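Local coordinates for protein DR2417 (Deinococcus radiodurans, PDB 4XWW) that degrades RNA as a metal-dependent 5'-3' exonuclease of the RNase J family, perhaps also cutting internally, and probably takes part in rRNA maturation, at residues G337-L342 with D367-P372; Q262-V267 with Q305-C310; V182-G187 with R251-L256. One frame throughout, in Å; residues are numbered along the deposited sequence. Where two conformers were deposited one is given.

Interactions 1 and 2 pair neighbouring strands at the two ends of one five-stranded parallel sheet, joined through strand 240-243, which lies between 306-310 and 339-342. Both are largely buried and use backbone ladders with aliphatic packing; both have bridging water at an exposed end, and interaction 2 adds an arginine bonded to a main-chain carbonyl. Interaction 3 is much smaller, one amide-to-carbonyl bond plus Thr184 methyl packing between a metallo-beta-lactamase loop and helix 249-261, mostly buried but with Gly183 and Thr184 partly exposed. That helix also covers the sheet of interaction 2, where Leu256 CD2 lies 3.7 Å from Val266 CG1, so interactions 2 and 3 share an element; interaction 1 touches neither.

Interaction 1 of 3, residues G337-L342 with D367-P372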
loop_
_atom_site.group_PDB
_atom_site.type_symbol
_atom_site.label_atom_id
_atom_site.label_comp_id
_atom_site.label_asym_id
_atom_site.label_seq_id
_atom_site.Cartn_x
_atom_site.Cartn_y
_atom_site.Cartn_z
ATOM N N GLY A 337 7.579 -21.599 -18.848
ATOM C CA GLY A 337 7.674 -21.369 -20.274
ATOM C C GLY A 337 6.743 -20.258 -20.725
ATOM O O GLY A 337 7.035 -19.559 -21.691
ATOM N N ASP A 338 5.616 -20.104 -20.034
ATOM C CA ASP A 338 4.735 -18.953 -20.261
ATOM C C ASP A 338 5.426 -17.638 -19.934
ATOM O O ASP A 338 6.271 -17.568 -19.035
ATOM C CB ASP A 338 3.450 -19.050 -19.414
ATOM C CG ASP A 338 2.505 -20.158 -19.882
ATOM O OD1 ASP A 338 2.599 -20.567 -21.055
ATOM O OD2 ASP A 338 1.686 -20.653 -19.073
ATOM N N THR A 339 5.033 -16.588 -20.648
ATOM C CA THR A 339 5.451 -15.229 -20.333
ATOM C C THR A 339 4.242 -14.414 -19.901
ATOM O O THR A 339 3.226 -14.390 -20.599
ATOM C CB THR A 339 6.145 -14.560 -21.543
ATOM O OG1 THR A 339 7.276 -15.359 -21.929
ATOM C CG2 THR A 339 6.630 -13.162 -21.189
ATOM N N VAL A 340 4.350 -13.748 -18.753
ATOM C CA VAL A 340 3.293 -12.829 -18.325
ATOM C C VAL A 340 3.825 -11.408 -18.301
ATOM O O VAL A 340 4.855 -11.119 -17.682
ATOM C CB VAL A 340 2.724 -13.196 -16.955
ATOM C CG1 VAL A 340 1.758 -12.074 -16.458
ATOM C CG2 VAL A 340 2.011 -14.520 -17.060
ATOM N N ILE A 341 3.139 -10.519 -19.018
ATOM C CA ILE A 341 3.548 -9.123 -19.093
ATOM C C ILE A 341 2.533 -8.248 -18.367
ATOM O O ILE A 341 1.340 -8.259 -18.700
ATOM C CB ILE A 341 3.663 -8.636 -20.553
ATOM C CG1 ILE A 341 4.677 -9.464 -21.355
ATOM C CG2 ILE A 341 3.994 -7.134 -20.614
ATOM C CD1 ILE A 341 4.542 -9.255 -22.887
ATOM N N LEU A 342 3.012 -7.478 -17.396
ATOM C CA LEU A 342 2.185 -6.473 -16.731
ATOM C C LEU A 342 2.409 -5.129 -17.413
ATOM O O LEU A 342 3.374 -4.431 -17.114
ATOM C CB LEU A 342 2.520 -6.382 -15.231
ATOM C CG LEU A 342 2.565 -7.717 -14.489
ATOM C CD1 LEU A 342 2.802 -7.534 -12.964
ATOM C CD2 LEU A 342 1.328 -8.518 -14.731
ATOM N N ASP A 367 7.979 -16.543 -17.005
ATOM C CA ASP A 367 8.792 -15.351 -17.157
ATOM C C ASP A 367 7.898 -14.146 -16.893
ATOM O O ASP A 367 6.839 -14.028 -17.496
ATOM C CB ASP A 367 9.412 -15.284 -18.556
ATOM C CG ASP A 367 10.343 -16.455 -18.839
ATOM O OD1 ASP A 367 10.543 -17.292 -17.937
ATOM O OD2 ASP A 367 10.878 -16.535 -19.966
ATOM N N VAL A 368 8.307 -13.261 -15.979
ATOM C CA VAL A 368 7.458 -12.153 -15.561
ATOM C C VAL A 368 8.101 -10.852 -15.995
ATOM O O VAL A 368 9.264 -10.583 -15.680
ATOM C CB VAL A 368 7.234 -12.118 -14.031
ATOM C CG1 VAL A 368 6.013 -11.257 -13.697
ATOM C CG2 VAL A 368 7.094 -13.531 -13.468
ATOM N N VAL A 369 7.323 -10.045 -16.708
ATOM C CA VAL A 369 7.816 -8.849 -17.376
ATOM C C VAL A 369 7.006 -7.639 -16.925
ATOM O O VAL A 369 5.786 -7.599 -17.115
ATOM C CB VAL A 369 7.721 -9.016 -18.918
ATOM C CG1 VAL A 369 8.086 -7.731 -19.629
ATOM C CG2 VAL A 369 8.624 -10.151 -19.371
ATOM N N TYR A 370 7.681 -6.651 -16.344
ATOM C CA TYR A 370 6.990 -5.444 -15.831
ATOM C C TYR A 370 7.941 -4.269 -15.701
ATOM O O TYR A 370 9.169 -4.449 -15.756
ATOM C CB TYR A 370 6.342 -5.724 -14.468
ATOM C CG TYR A 370 7.280 -6.450 -13.524
ATOM C CD1 TYR A 370 8.307 -5.773 -12.868
ATOM C CD2 TYR A 370 7.156 -7.811 -13.319
ATOM C CE1 TYR A 370 9.184 -6.457 -12.018
ATOM C CE2 TYR A 370 8.010 -8.494 -12.470
ATOM C CZ TYR A 370 9.021 -7.816 -11.823
ATOM O OH TYR A 370 9.868 -8.527 -11.004
ATOM N N PRO A 371 7.394 -3.046 -15.560
ATOM C CA PRO A 371 8.266 -1.887 -15.339
ATOM C C PRO A 371 8.797 -1.911 -13.915
ATOM O O PRO A 371 8.117 -2.436 -13.053
ATOM C CB PRO A 371 7.333 -0.687 -15.550
ATOM C CG PRO A 371 6.133 -1.249 -16.247
ATOM C CD PRO A 371 5.987 -2.629 -15.731
ATOM N N PRO A 372 9.947 -1.280 -13.676
ATOM C CA PRO A 372 10.741 -0.510 -14.629
ATOM C C PRO A 372 11.761 -1.344 -15.400
ATOM O O PRO A 372 12.389 -0.825 -16.317
ATOM C CB PRO A 372 11.447 0.508 -13.730
ATOM C CG PRO A 372 11.594 -0.201 -12.466
ATOM C CD PRO A 372 10.378 -1.044 -12.289
HETATM O O HOH W 1 9.593 -19.875 -17.602
HETATM O O HOH W 2 10.066 -14.991 -22.001
#
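Leu342 CD1 approaches the Tyr370 ring at a slant, while Val368 CG1, from the ring's own strand, lies in plane at its edge. The tyrosine and leucine meet more closely at their roots, CB of Leu342 to CB of Tyr370 at 4.0 Å. Tyr370 holds CG between its backbone N and carbonyl carbon (chi1 46°), which sends the ring away from strand 339-342. Its OH is bonded to Tyr362 and to Glu214 of the second subunit, and Arg407 of that subunit packs on the same residue, so the ring helps line the dimer contact. The other flat group, the Asp367 carboxylate, is tied to Gly337 and Thr339 through two waters. OD1 accepts from a water that also takes the Gly337 N-H, and OD2 accepts from a second water, which donates to Thr339 OG1 at 2.8 Å as well. Strands 339-342 and 367-369 are the last two at one side of the five-stranded parallel sheet in the beta-CASP domain, 367-369 forming its edge within this chain, and helix 351-364 joins them as a beta-alpha-beta unit. Four backbone bonds of 2.8 to 2.9 Å zip them: Asp367 N to Asp338 O, Val340 N to Asp367 O, Val369 N to Val340 O, and Leu342 N to Val369 O. Thr339, Ile341, Asp367 and Val369 share one face, where helix 222-234 packs on Ile341 and Val369. Ile341 and Val369 run side by side, CG1 of Ile341 lying 3.9 Å from CB of Val369. Val340 and Val368 point to the other face and meet Leu361 of helix 351-364. Asp338 turns its carboxylate away to a salt bridge with Arg239. Where the strands end, Pro371 CD sits 3.5 Å from Leu342 O.

Interaction 2 of 3, residues Q262-V267 with Q305-C310; sequences QGRRVV and QVLFVC
With CG beside its backbone N (chi1 -63°) and an extended chain as far as NE, Arg264 carries NH1 to Val306 O at 2.8 Å. Strands 265-269 and 306-310 run parallel at one margin of the beta-CASP sheet, and this arginine stands just before the first of them, after Gly263 has closed helix 249-261 with a Schellman motif. The bond is bent, 135° at the hydrogen. Val306 O lies close to the guanidinium plane, yet NH1 stands above the carbonyl plane; Gln305 N covers one guanidinium face, and Gly238 O is a second acceptor for NH1. Beyond it the backbones form a ladder whose first rung, Arg265 N to Gln305 O, is tilted; the straighter ones are Leu307 N to Arg265 O, Val267 N to Leu307 O and Val309 N to Val267 O. Val267 and Phe308 lie side by side on one face, Val267 CB 3.6 Å from Phe308 CD2, beneath Val298 and with the phenylalanine ring stacked on Phe241. On the other face, Val266 CG1 meets Val309 CG2 at 3.8 Å under helix 249-261. At the open margin a water donates to Gly263 O (2.6 Å) and accepts from Gln305 NE2 (3.1 Å).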
loop_
_atom_site.group_PDB
_atom_site.type_symbol
_atom_site.label_atom_id
_atom_site.label_comp_id
_atom_site.label_asym_id
_atom_site.label_seq_id
_atom_site.Cartn_x
_atom_site.Cartn_y
_atom_site.Cartn_z
ATOM N N GLN A 262 3.501 -10.869 -35.479
ATOM C CA GLN A 262 4.328 -11.892 -34.861
ATOM C C GLN A 262 3.718 -13.287 -34.939
ATOM O O GLN A 262 4.219 -14.217 -34.320
ATOM C CB GLN A 262 4.619 -11.533 -33.397
ATOM C CG GLN A 262 5.448 -10.263 -33.233
ATOM C CD GLN A 262 6.691 -10.258 -34.100
ATOM O OE1 GLN A 262 7.356 -11.283 -34.256
ATOM N NE2 GLN A 262 7.013 -9.098 -34.674
ATOM N N GLY A 263 2.650 -13.442 -35.715
ATOM C CA GLY A 263 2.082 -14.764 -35.929
ATOM C C GLY A 263 1.303 -15.342 -34.758
ATOM O O GLY A 263 1.139 -16.567 -34.659
ATOM N N ARG A 264 0.803 -14.468 -33.887
ATOM C CA ARG A 264 0.011 -14.899 -32.732
ATOM C C ARG A 264 -1.463 -14.483 -32.848
ATOM O O ARG A 264 -1.766 -13.362 -33.250
ATOM C CB ARG A 264 0.601 -14.332 -31.434
ATOM C CG ARG A 264 2.005 -14.823 -31.154
ATOM C CD ARG A 264 2.564 -14.203 -29.878
ATOM N NE ARG A 264 3.884 -14.741 -29.547
ATOM C CZ ARG A 264 4.110 -15.732 -28.686
ATOM N NH1 ARG A 264 3.098 -16.305 -28.042
ATOM N NH2 ARG A 264 5.361 -16.155 -28.459
ATOM N N ARG A 265 -2.365 -15.383 -32.465
ATOM C CA ARG A 265 -3.792 -15.056 -32.399
ATOM C C ARG A 265 -4.120 -14.577 -30.998
ATOM O O ARG A 265 -3.425 -14.931 -30.046
ATOM C CB ARG A 265 -4.660 -16.259 -32.763
ATOM C CG ARG A 265 -4.430 -16.849 -34.162
ATOM C CD ARG A 265 -4.730 -15.814 -35.237
ATOM N NE ARG A 265 -6.127 -15.379 -35.211
ATOM C CZ ARG A 265 -7.107 -15.984 -35.883
ATOM N NH1 ARG A 265 -6.855 -17.055 -36.638
ATOM N NH2 ARG A 265 -8.349 -15.522 -35.800
ATOM N N VAL A 266 -5.170 -13.773 -30.866
ATOM C CA VAL A 266 -5.428 -13.084 -29.610
ATOM C C VAL A 266 -6.722 -13.555 -28.946
ATOM O O VAL A 266 -7.747 -13.723 -29.604
ATOM C CB VAL A 266 -5.478 -11.561 -29.841
ATOM C CG1 VAL A 266 -5.777 -10.801 -28.542
ATOM C CG2 VAL A 266 -4.143 -11.095 -30.415
ATOM N N VAL A 267 -6.647 -13.778 -27.636
ATOM C CA VAL A 267 -7.822 -14.085 -26.828
ATOM C C VAL A 267 -8.025 -12.928 -25.874
ATOM O O VAL A 267 -7.102 -12.543 -25.154
ATOM C CB VAL A 267 -7.673 -15.380 -25.988
ATOM C CG1 VAL A 267 -8.934 -15.628 -25.162
ATOM C CG2 VAL A 267 -7.391 -16.590 -26.856
ATOM N N GLN A 305 2.032 -19.341 -30.811
ATOM C CA GLN A 305 1.021 -18.704 -31.655
ATOM C C GLN A 305 -0.076 -18.031 -30.842
ATOM O O GLN A 305 -1.109 -17.615 -31.381
ATOM C CB GLN A 305 0.386 -19.722 -32.594
ATOM C CG GLN A 305 1.361 -20.483 -33.455
ATOM C CD GLN A 305 0.656 -21.421 -34.404
ATOM O OE1 GLN A 305 0.161 -22.479 -34.004
ATOM N NE2 GLN A 305 0.589 -21.034 -35.671
ATOM N N VAL A 306 0.130 -17.935 -29.536
ATOM C CA VAL A 306 -0.971 -17.551 -28.665
ATOM C C VAL A 306 -0.687 -16.300 -27.828
ATOM O O VAL A 306 0.376 -16.175 -27.222
ATOM C CB VAL A 306 -1.321 -18.732 -27.743
ATOM C CG1 VAL A 306 -2.372 -18.340 -26.754
ATOM C CG2 VAL A 306 -1.796 -19.926 -28.578
ATOM N N LEU A 307 -1.628 -15.354 -27.830
ATOM C CA LEU A 307 -1.528 -14.212 -26.933
ATOM C C LEU A 307 -2.863 -13.967 -26.213
ATOM O O LEU A 307 -3.911 -13.841 -26.846
ATOM C CB LEU A 307 -1.092 -12.959 -27.706
ATOM C CG LEU A 307 -0.596 -11.812 -26.817
ATOM C CD1 LEU A 307 0.463 -11.003 -27.541
ATOM C CD2 LEU A 307 -1.737 -10.906 -26.425
ATOM N N PHE A 308 -2.813 -13.919 -24.887
ATOM C CA PHE A 308 -3.979 -13.617 -24.068
ATOM C C PHE A 308 -3.879 -12.180 -23.571
ATOM O O PHE A 308 -2.887 -11.818 -22.942
ATOM C CB PHE A 308 -4.063 -14.554 -22.852
ATOM C CG PHE A 308 -4.332 -15.984 -23.180
ATOM C CD1 PHE A 308 -3.285 -16.865 -23.424
ATOM C CD2 PHE A 308 -5.624 -16.478 -23.185
ATOM C CE1 PHE A 308 -3.539 -18.204 -23.696
ATOM C CE2 PHE A 308 -5.878 -17.799 -23.458
ATOM C CZ PHE A 308 -4.834 -18.667 -23.716
ATOM N N VAL A 309 -4.903 -11.376 -23.832
ATOM C CA VAL A 309 -4.990 -10.030 -23.263
ATOM C C VAL A 309 -6.020 -10.132 -22.145
ATOM O O VAL A 309 -7.159 -10.484 -22.399
ATOM C CB VAL A 309 -5.409 -8.981 -24.308
ATOM C CG1 VAL A 309 -5.462 -7.605 -23.685
ATOM C CG2 VAL A 309 -4.450 -8.990 -25.475
ATOM N N CYS A 310 -5.583 -9.882 -20.900
ATOM C CA CYS A 310 -6.323 -10.267 -19.681
ATOM C C CYS A 310 -6.626 -9.100 -18.726
ATOM O O CYS A 310 -5.824 -8.190 -18.583
ATOM C CB CYS A 310 -5.530 -11.298 -18.877
ATOM S SG CYS A 310 -4.876 -12.748 -19.748
HETATM O O HOH W 3 1.962 -18.365 -36.361
#

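Interaction 3 of 3, residues V182-G187 with R251-L256; sequences VGTGAG and RIQNIL
Asn254 reaches out from helix 249-261 of the beta-CASP domain to Val182 O, which belongs to the loop between strand 168-172 and helix 192-201 in the metallo-beta-lactamase part. The contact therefore joins the metallo-beta-lactamase and beta-CASP domains. Asn254 keeps CG beside its backbone N and anti to the carbonyl carbon (chi1 -69°), and this turns the carboxamide toward the loop. ND2 donates to Val182 O over 2.9 Å with 161° at the hydrogen. Each atom lies in the other group's plane, although the two planes are twisted against each other about the bond. The other end of the amide is less comfortable: OD1 comes 3.0 Å from Gly183 O, two acceptors with no bond between them. Gly183 has a positive phi and no side chain, which leaves the amide room to close on the loop, and its N is bonded to Asp181 OD1. Thr184 adds the apolar part. Its OG1 sits between the backbone N and carbonyl carbon (chi1 58°), which puts CG2 anti to the carbonyl carbon and against the helix; the threonine crosses Gln253 and Asn254 at about a right angle. The Gln253 chain bends, so that CB and CG face the Thr184 methyl while the amide turns away to Asn287 N and Asp257 OD2. Tyr250, one turn earlier on the helix, packs against both Val182 and Thr184, while Ala226 of helix 222-234 touches Asn254. The Val182 side chain is about 13 Å from a zinc ion, too far to take part in its coordination. The methyl CG2 of Thr184 stands 4.1 Å from Gln253 CG and 3.5 Å from Asn254 OD1.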
loop_
_atom_site.group_PDB
_atom_site.type_symbol
_atom_site.label_atom_id
_atom_site.label_comp_id
_atom_site.label_asym_id
_atom_site.label_seq_id
_atom_site.Cartn_x
_atom_site.Cartn_y
_atom_site.Cartn_z
ATOM N N VAL A 182 0.210 7.993 -30.794
ATOM C CA VAL A 182 -0.311 6.903 -29.966
ATOM C C VAL A 182 -0.148 5.562 -30.678
ATOM O O VAL A 182 -0.346 4.512 -30.074
ATOM C CB VAL A 182 -1.779 7.118 -29.568
ATOM C CG1 VAL A 182 -1.876 8.269 -28.573
ATOM C CG2 VAL A 182 -2.653 7.395 -30.789
ATOM N N GLY A 183 0.228 5.602 -31.954
ATOM C CA GLY A 183 0.728 4.409 -32.628
ATOM C C GLY A 183 -0.279 3.619 -33.444
ATOM O O GLY A 183 0.068 2.635 -34.093
ATOM N N THR A 184 -1.526 4.070 -33.445
ATOM C CA THR A 184 -2.610 3.292 -34.027
ATOM C C THR A 184 -2.867 3.653 -35.488
ATOM O O THR A 184 -3.793 3.132 -36.097
ATOM C CB THR A 184 -3.908 3.474 -33.236
ATOM O OG1 THR A 184 -4.248 4.866 -33.201
ATOM C CG2 THR A 184 -3.742 2.941 -31.816
ATOM N N GLY A 185 -2.058 4.552 -36.035
ATOM C CA GLY A 185 -2.140 4.896 -37.446
ATOM C C GLY A 185 -3.371 5.707 -37.802
ATOM O O GLY A 185 -3.770 5.768 -38.967
ATOM N N ALA A 186 -3.989 6.328 -36.804
ATOM C CA ALA A 186 -5.245 7.046 -37.039
ATOM C C ALA A 186 -5.074 8.565 -37.025
ATOM O O ALA A 186 -6.057 9.301 -37.086
ATOM C CB ALA A 186 -6.283 6.626 -36.019
ATOM N N GLY A 187 -3.829 9.024 -36.957
ATOM C CA GLY A 187 -3.532 10.442 -36.981
ATOM C C GLY A 187 -3.899 11.195 -35.708
ATOM O O GLY A 187 -3.900 12.415 -35.695
ATOM N N ARG A 251 -3.177 1.097 -26.436
ATOM C CA ARG A 251 -2.290 0.001 -26.019
ATOM C C ARG A 251 -2.753 -1.349 -26.576
ATOM O O ARG A 251 -1.966 -2.099 -27.181
ATOM C CB ARG A 251 -2.228 -0.047 -24.491
ATOM C CG ARG A 251 -1.241 -1.079 -23.871
ATOM C CD ARG A 251 0.204 -0.568 -23.800
ATOM N NE ARG A 251 0.313 0.753 -23.190
ATOM C CZ ARG A 251 0.360 1.003 -21.883
ATOM N NH1 ARG A 251 0.349 -0.004 -20.987
ATOM N NH2 ARG A 251 0.455 2.273 -21.477
ATOM N N ILE A 252 -4.025 -1.664 -26.367
ATOM C CA ILE A 252 -4.549 -2.944 -26.813
ATOM C C ILE A 252 -4.547 -3.039 -28.340
ATOM O O ILE A 252 -4.172 -4.066 -28.895
ATOM C CB ILE A 252 -5.956 -3.193 -26.258
ATOM C CG1 ILE A 252 -5.872 -3.297 -24.729
ATOM C CG2 ILE A 252 -6.514 -4.477 -26.828
ATOM C CD1 ILE A 252 -7.219 -3.290 -24.006
ATOM N N GLN A 253 -4.944 -1.977 -29.029
ATOM C CA GLN A 253 -4.931 -2.032 -30.494
ATOM C C GLN A 253 -3.512 -2.279 -31.005
ATOM O O GLN A 253 -3.289 -3.108 -31.891
ATOM C CB GLN A 253 -5.474 -0.744 -31.117
ATOM C CG GLN A 253 -5.371 -0.740 -32.647
ATOM C CD GLN A 253 -6.343 -1.710 -33.308
ATOM O OE1 GLN A 253 -7.489 -1.848 -32.878
ATOM N NE2 GLN A 253 -5.899 -2.360 -34.384
ATOM N N ASN A 254 -2.550 -1.569 -30.436
ATOM C CA ASN A 254 -1.163 -1.769 -30.855
ATOM C C ASN A 254 -0.692 -3.198 -30.575
ATOM O O ASN A 254 0.067 -3.767 -31.355
ATOM C CB ASN A 254 -0.253 -0.739 -30.177
ATOM C CG ASN A 254 -0.497 0.681 -30.683
ATOM O OD1 ASN A 254 -0.958 0.887 -31.814
ATOM N ND2 ASN A 254 -0.157 1.665 -29.859
ATOM N N ILE A 255 -1.189 -3.800 -29.499
ATOM C CA ILE A 255 -0.874 -5.196 -29.212
ATOM C C ILE A 255 -1.533 -6.127 -30.246
ATOM O O ILE A 255 -0.930 -7.108 -30.682
ATOM C CB ILE A 255 -1.306 -5.573 -27.778
ATOM C CG1 ILE A 255 -0.431 -4.813 -26.770
ATOM C CG2 ILE A 255 -1.304 -7.102 -27.579
ATOM C CD1 ILE A 255 -1.068 -4.722 -25.396
ATOM N N LEU A 256 -2.762 -5.816 -30.646
ATOM C CA LEU A 256 -3.423 -6.618 -31.681
ATOM C C LEU A 256 -2.600 -6.612 -32.961
ATOM O O LEU A 256 -2.394 -7.650 -33.594
ATOM C CB LEU A 256 -4.834 -6.106 -31.970
ATOM C CG LEU A 256 -5.773 -6.050 -30.767
ATOM C CD1 LEU A 256 -7.194 -5.645 -31.226
ATOM C CD2 LEU A 256 -5.798 -7.364 -30.001
#